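Local coordinates for protein ribonuclease VapC (Caulobacter crescentus, PDB 5K8J) that is probably an RNase that serves as the toxic component of a VapBC toxin-antitoxin system and probably uses magnesium, at residues B[33-36]-B[37-40]; B[69-72]-B[73-77]; B[96-99]-B[100-103]. One frame throughout, in Å; residues are numbered along the deposited sequence.

Interaction 1. Residues B[33-36]-B[37-40]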
loop_
_atom_site.group_PDB
_atom_site.type_symbol
_atom_site.label_atom_id
_atom_site.label_comp_id
_atom_site.label_asym_id
_atom_site.label_seq_id
_atom_site.Cartn_x
_atom_site.Cartn_y
_atom_site.Cartn_z
ATOM N N LEU B 33 6.287 20.091 -10.197
ATOM C CA LEU B 33 7.535 19.625 -10.784
ATOM C C LEU B 33 7.915 18.288 -10.150
ATOM O O LEU B 33 7.968 18.180 -8.917
ATOM C CB LEU B 33 8.646 20.651 -10.521
ATOM C CG LEU B 33 9.941 20.423 -11.287
ATOM C CD1 LEU B 33 9.735 20.623 -12.780
ATOM C CD2 LEU B 33 10.983 21.398 -10.769
ATOM N N SER B 34 8.261 17.307 -10.982
ATOM C CA SER B 34 8.782 16.036 -10.474
ATOM C C SER B 34 10.218 16.194 -9.972
ATOM O O SER B 34 11.032 16.872 -10.596
ATOM C CB SER B 34 8.763 15.012 -11.588
ATOM O OG SER B 34 9.533 13.896 -11.198
ATOM N N ILE B 35 10.535 15.527 -8.855
ATOM C CA ILE B 35 11.916 15.472 -8.369
ATOM C C ILE B 35 12.833 14.862 -9.420
ATOM O O ILE B 35 14.033 15.156 -9.450
ATOM C CB ILE B 35 11.963 14.695 -7.045
ATOM C CG1 ILE B 35 13.316 14.900 -6.320
ATOM C CG2 ILE B 35 11.735 13.200 -7.255
ATOM C CD1 ILE B 35 13.419 16.175 -5.623
ATOM N N ILE B 36 12.309 13.979 -10.263
ATOM C CA ILE B 36 13.114 13.395 -11.326
ATOM C C ILE B 36 13.497 14.470 -12.331
ATOM O O ILE B 36 14.652 14.561 -12.761
ATOM C CB ILE B 36 12.376 12.217 -12.008
ATOM C CG1 ILE B 36 11.935 11.161 -10.979
ATOM C CG2 ILE B 36 13.258 11.616 -13.069
ATOM C CD1 ILE B 36 13.054 10.642 -10.056
ATOM N N SER B 37 12.552 15.348 -12.688
ATOM C CA SER B 37 12.904 16.505 -13.498
ATOM C C SER B 37 13.922 17.396 -12.795
ATOM O O SER B 37 14.821 17.951 -13.446
ATOM C CB SER B 37 11.657 17.332 -13.835
ATOM O OG SER B 37 10.677 16.573 -14.513
ATOM N N ARG B 38 13.768 17.597 -11.485
ATOM C CA ARG B 38 14.770 18.358 -10.752
ATOM C C ARG B 38 16.159 17.762 -10.972
ATOM O O ARG B 38 17.099 18.487 -11.287
ATOM C CB ARG B 38 14.444 18.436 -9.255
ATOM C CG ARG B 38 15.527 19.150 -8.485
ATOM C CD ARG B 38 15.236 19.454 -7.018
ATOM N NE ARG B 38 16.512 19.914 -6.471
ATOM C CZ ARG B 38 16.932 19.758 -5.222
ATOM N NH1 ARG B 38 16.147 19.249 -4.295
ATOM N NH2 ARG B 38 18.162 20.139 -4.889
ATOM N N VAL B 39 16.299 16.444 -10.864
ATOM C CA VAL B 39 17.608 15.821 -11.067
ATOM C C VAL B 39 18.150 16.167 -12.447
ATOM O O VAL B 39 19.334 16.498 -12.614
ATOM C CB VAL B 39 17.519 14.300 -10.870
ATOM C CG1 VAL B 39 18.752 13.597 -11.412
ATOM C CG2 VAL B 39 17.360 14.017 -9.373
ATOM N N GLU B 40 17.303 16.054 -13.459
ATOM C CA GLU B 40 17.736 16.371 -14.809
ATOM C C GLU B 40 18.116 17.837 -14.930
ATOM O O GLU B 40 19.136 18.160 -15.558
ATOM C CB GLU B 40 16.645 15.984 -15.806
ATOM C CG GLU B 40 16.313 14.506 -15.831
ATOM C CD GLU B 40 15.331 14.210 -16.958
ATOM O OE1 GLU B 40 15.811 14.162 -18.120
ATOM O OE2 GLU B 40 14.090 14.141 -16.690
HETATM O O HOH W 1 8.212 17.543 -13.684
#
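Ser-34 and Ser-37 face each other across the first turn of helix 35-45. The packed part of the contact is here, just after strand 31-34. Ser-34 is the N-cap. Its OG lies anti to the backbone N (chi1 167°) and accepts from Ile-36 N at 2.9 Å, a bent bond of 139°. Gln-101 is a further partner of this hydroxyl. Ser-37 does not bond Ser-34 N directly, as a capping box would require. A water takes that place: it accepts from Ser-34 N at 2.7 Å and lies 2.8 Å from Ser-37 OG. Leu-33 CD1 closes in on Ser-37 CB at 4.0 Å. Arg-38 N donates to Ser-34 O at 3.0 Å, the first full turn. Ser-37 OG and Glu-40 OE2 both bond Thr-7. This helix start lies beside the predicted magnesium site of the PIN domain, with the Ser-37 side chain about 5 Å from that of Asp-6.

The other side is looser. Ile-35 CD1 meets the extended, partly exposed Arg-38 chain at CD, 4.0 Å away, and the two side chains cross obliquely. The chemistry thus divides. Hydroxyls and a water start the helix. Each charged end has one partner in its own chain and one in another: Glu-42 and Asp-77 of the second subunit for Arg-38, Thr-7 and Arg-74 of a VapB chain for Glu-40.

Interaction 2. Residues B[69-72]-B[73-77]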
loop_
_atom_site.group_PDB
_atom_site.type_symbol
_atom_site.label_atom_id
_atom_site.label_comp_id
_atom_site.label_asym_id
_atom_site.label_seq_id
_atom_site.Cartn_x
_atom_site.Cartn_y
_atom_site.Cartn_z
ATOM N N LEU B 69 7.305 17.147 -6.436
ATOM C CA LEU B 69 6.748 15.830 -6.143
ATOM C C LEU B 69 7.876 14.836 -5.980
ATOM O O LEU B 69 8.589 14.540 -6.946
ATOM C CB LEU B 69 5.881 15.306 -7.286
ATOM C CG LEU B 69 4.531 15.906 -7.509
ATOM C CD1 LEU B 69 3.992 15.414 -8.874
ATOM C CD2 LEU B 69 3.622 15.487 -6.365
ATOM N N ASP B 70 8.011 14.271 -4.791
ATOM C CA ASP B 70 9.001 13.227 -4.584
ATOM C C ASP B 70 8.553 11.922 -5.222
ATOM O O ASP B 70 7.371 11.723 -5.502
ATOM C CB ASP B 70 9.257 13.030 -3.088
ATOM C CG ASP B 70 10.005 14.200 -2.464
ATOM O OD1 ASP B 70 10.530 15.042 -3.227
ATOM O OD2 ASP B 70 10.068 14.276 -1.228
ATOM N N PHE B 71 9.530 11.037 -5.506
ATOM C CA PHE B 71 9.224 9.756 -6.138
ATOM C C PHE B 71 9.171 8.704 -5.043
ATOM O O PHE B 71 10.193 8.365 -4.451
ATOM C CB PHE B 71 10.219 9.388 -7.242
ATOM C CG PHE B 71 9.706 8.284 -8.112
ATOM C CD1 PHE B 71 9.852 6.962 -7.724
ATOM C CD2 PHE B 71 8.971 8.562 -9.260
ATOM C CE1 PHE B 71 9.321 5.945 -8.486
ATOM C CE2 PHE B 71 8.433 7.557 -10.015
ATOM C CZ PHE B 71 8.609 6.231 -9.630
ATOM N N ASP B 72 7.967 8.196 -4.776
ATOM C CA ASP B 72 7.676 7.394 -3.596
ATOM C C ASP B 72 6.985 6.096 -3.994
ATOM O O ASP B 72 6.791 5.804 -5.166
ATOM C CB ASP B 72 6.838 8.189 -2.590
ATOM C CG ASP B 72 5.571 8.781 -3.195
ATOM O OD1 ASP B 72 5.197 8.419 -4.328
ATOM O OD2 ASP B 72 4.943 9.629 -2.498
ATOM N N GLY B 73 6.621 5.298 -2.988
ATOM C CA GLY B 73 6.027 4.002 -3.271
ATOM C C GLY B 73 4.779 4.094 -4.119
ATOM O O GLY B 73 4.543 3.254 -4.991
ATOM N N ALA B 74 3.950 5.108 -3.873
ATOM C CA ALA B 74 2.737 5.260 -4.662
ATOM C C ALA B 74 3.055 5.462 -6.133
ATOM O O ALA B 74 2.370 4.918 -7.009
ATOM C CB ALA B 74 1.897 6.417 -4.118
ATOM N N ALA B 75 4.081 6.261 -6.439
ATOM C CA ALA B 75 4.495 6.432 -7.827
ATOM C C ALA B 75 5.081 5.158 -8.404
ATOM O O ALA B 75 4.828 4.822 -9.561
ATOM C CB ALA B 75 5.520 7.574 -7.921
ATOM N N ALA B 76 5.855 4.415 -7.604
ATOM C CA ALA B 76 6.402 3.154 -8.110
ATOM C C ALA B 76 5.315 2.113 -8.336
ATOM O O ALA B 76 5.422 1.316 -9.278
ATOM C CB ALA B 76 7.490 2.619 -7.175
ATOM N N ASP B 77 4.269 2.102 -7.506
ATOM C CA ASP B 77 3.119 1.242 -7.779
ATOM C C ASP B 77 2.471 1.601 -9.113
ATOM O O ASP B 77 2.064 0.713 -9.879
ATOM C CB ASP B 77 2.081 1.358 -6.664
ATOM C CG ASP B 77 2.548 0.796 -5.328
ATOM O OD1 ASP B 77 3.538 0.029 -5.263
ATOM O OD2 ASP B 77 1.892 1.122 -4.315
#
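Asp-72 holds CG between its backbone N and carbonyl carbon (chi1 54°), which brings the carboxylate back over the first turn of helix 73-86 to meet Ala-75. Phe-71 CG is anti to the backbone N (chi1 -165°), which lays the ring against Ala-75 and Ala-76. Asp-72 is the N-cap of helix 73-86. The helix is entered by the loop after strand 68-69, an outermost strand of the PIN domain sheet within this chain, at the interface with the second subunit. Asp-72 OD1 accepts from Ala-75 N at 3.2 Å, and the N-H comes nearly along the C-O axis. The backbone carbonyl of Asp-72 takes the next amide: Ala-76 N donates to Asp-72 O at 3.0 Å in a fairly straight bond. One residue therefore holds two successive helix amides, one by side chain and one by main chain.

The apolar half lies with the ring. Ala-75 CB sits over one face of Phe-71, offset toward the rim, in a CH-pi contact 3.8 Å from the centroid. Its nearest ring atom is CE2 of Phe-71, 3.6 Å from Ala-75 CB. Ala-76 CB packs at 4.0 Å from Phe-71 CE1. Helix 93-104 also touches the ring, through Met-97 and Gln-101. Phe-71 packs on Val-39 of the second subunit too.

The second carboxylate oxygen, OD2 of Asp-72, bonds Ser-42 of a VapB chain. The carboxylate is thus shared between a helix start and the antitoxin. The Ala-75 N-H and the helix N-terminus would be expected to stabilise its negative charge.

Interaction 3. Residues B[96-99]-B[100-103]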
loop_
_atom_site.group_PDB
_atom_site.type_symbol
_atom_site.label_atom_id
_atom_site.label_comp_id
_atom_site.label_asym_id
_atom_site.label_seq_id
_atom_site.Cartn_x
_atom_site.Cartn_y
_atom_site.Cartn_z
ATOM N N ARG B 96 8.018 7.368 -18.026
ATOM C CA ARG B 96 6.979 6.651 -17.304
ATOM C C ARG B 96 7.018 6.905 -15.791
ATOM O O ARG B 96 5.976 6.886 -15.120
ATOM C CB ARG B 96 7.112 5.166 -17.655
ATOM C CG ARG B 96 6.684 4.859 -19.070
ATOM C CD ARG B 96 7.142 3.484 -19.480
ATOM N NE ARG B 96 6.567 3.116 -20.766
ATOM C CZ ARG B 96 6.594 1.878 -21.251
ATOM N NH1 ARG B 96 7.171 0.935 -20.547
ATOM N NH2 ARG B 96 6.024 1.572 -22.417
HETATM N N MSE B 97 8.196 7.179 -15.217
HETATM C CA MSE B 97 8.290 7.566 -13.817
HETATM C C MSE B 97 7.550 8.881 -13.575
HETATM O O MSE B 97 6.799 8.994 -12.613
HETATM C CB MSE B 97 9.761 7.696 -13.389
HETATM C CG MSE B 97 10.477 6.358 -13.253
HETATM SE SE MSE B 97 12.357 6.651 -12.751
HETATM C CE MSE B 97 12.102 7.107 -10.962
ATOM N N ILE B 98 7.793 9.866 -14.442
ATOM C CA ILE B 98 7.132 11.150 -14.233
ATOM C C ILE B 98 5.626 11.020 -14.476
ATOM O O ILE B 98 4.798 11.547 -13.710
ATOM C CB ILE B 98 7.783 12.231 -15.108
ATOM C CG1 ILE B 98 9.283 12.327 -14.773
ATOM C CG2 ILE B 98 7.063 13.573 -14.859
ATOM C CD1 ILE B 98 10.052 13.269 -15.643
ATOM N N ALA B 99 5.240 10.307 -15.530
ATOM C CA ALA B 99 3.821 10.059 -15.754
ATOM C C ALA B 99 3.179 9.331 -14.579
ATOM O O ALA B 99 2.029 9.611 -14.216
ATOM C CB ALA B 99 3.631 9.252 -17.040
ATOM N N ALA B 100 3.906 8.389 -13.966
ATOM C CA ALA B 100 3.402 7.670 -12.795
ATOM C C ALA B 100 3.101 8.618 -11.639
ATOM O O ALA B 100 2.144 8.427 -10.887
ATOM C CB ALA B 100 4.429 6.608 -12.370
ATOM N N GLN B 101 3.914 9.654 -11.477
ATOM C CA GLN B 101 3.654 10.614 -10.421
ATOM C C GLN B 101 2.409 11.431 -10.728
ATOM O O GLN B 101 1.627 11.739 -9.831
ATOM C CB GLN B 101 4.843 11.541 -10.285
ATOM C CG GLN B 101 6.082 10.818 -9.810
ATOM C CD GLN B 101 7.258 11.751 -9.750
ATOM O OE1 GLN B 101 7.876 12.011 -10.761
ATOM N NE2 GLN B 101 7.581 12.257 -8.557
ATOM N N ALA B 102 2.251 11.817 -11.985
ATOM C CA ALA B 102 1.037 12.512 -12.392
ATOM C C ALA B 102 -0.196 11.659 -12.132
ATOM O O ALA B 102 -1.214 12.149 -11.625
ATOM C CB ALA B 102 1.153 12.871 -13.874
ATOM N N LEU B 103 -0.139 10.380 -12.489
ATOM C CA LEU B 103 -1.253 9.481 -12.204
ATOM C C LEU B 103 -1.555 9.405 -10.722
ATOM O O LEU B 103 -2.715 9.487 -10.313
ATOM C CB LEU B 103 -0.956 8.084 -12.742
ATOM C CG LEU B 103 -1.003 7.971 -14.271
ATOM C CD1 LEU B 103 -0.197 6.788 -14.782
ATOM C CD2 LEU B 103 -2.419 7.818 -14.712
#
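Gln-101 N meets two carbonyls of the preceding turn. It donates to Met-97 O at 3.2 Å, and more weakly to Ile-98 O at 3.1 Å, where the angle is only 122°. Ile-98 O has a straighter partner in Ala-102 N, at 3.1 Å and 164°. Arg-96 O accepts from Ala-100 N at 2.8 Å. Ala-99 O accepts from Leu-103 N at 2.9 Å, and Leu-103 CG rests 3.4 Å from Ala-99 O.

These residues make up most of helix 93-104 of the PIN domain, whose first turn holds Asp-95, a predicted magnesium ligand. Ile-98 and Ala-102 face Val-4 of strand 3-5 in the parallel sheet. Met-97, present as selenomethionine, packs toward Phe-71 and Ile-36, and also on Val-39 of the second subunit and Phe-79 of a VapB chain.

The side chain of Gln-101 runs back along the helix, extended beyond CG, and leaves OE1 3.7 Å from Ile-98 CA. The amide is buried. Its OE1 accepts from Ser-34 OG. Its NE2 makes weak bonds to the backbone carbonyls of Leu-69 and Asp-70. Arg-96 is buried as well: NH1 bonds Gly-87 O, and NH2 forms a salt bridge with Asp-119.

How the interactions relate
The three contacts come in series along the chain, all within the PIN domain. Interaction 1 leads from strand 31-34 into helix 35-45. Interaction 2 leads from the end of strand 68-69 into helix 73-86. Interaction 3 lies inside helix 93-104, the next helix. It is closer to interaction 2 (centres about 8 Å apart) than to interaction 1 (about 12 Å) and touches both. Strands 31-34 and 68-69 are neighbours in the parallel sheet, where Leu-69 N probably bonds Leu-33 O. All three reach the second subunit and VapB, interaction 3 through Met-97. Interactions 1 and 3 flank the predicted magnesium site; interaction 2 is farther off. Subunit and antitoxin contacts thus probably lie close to the active site.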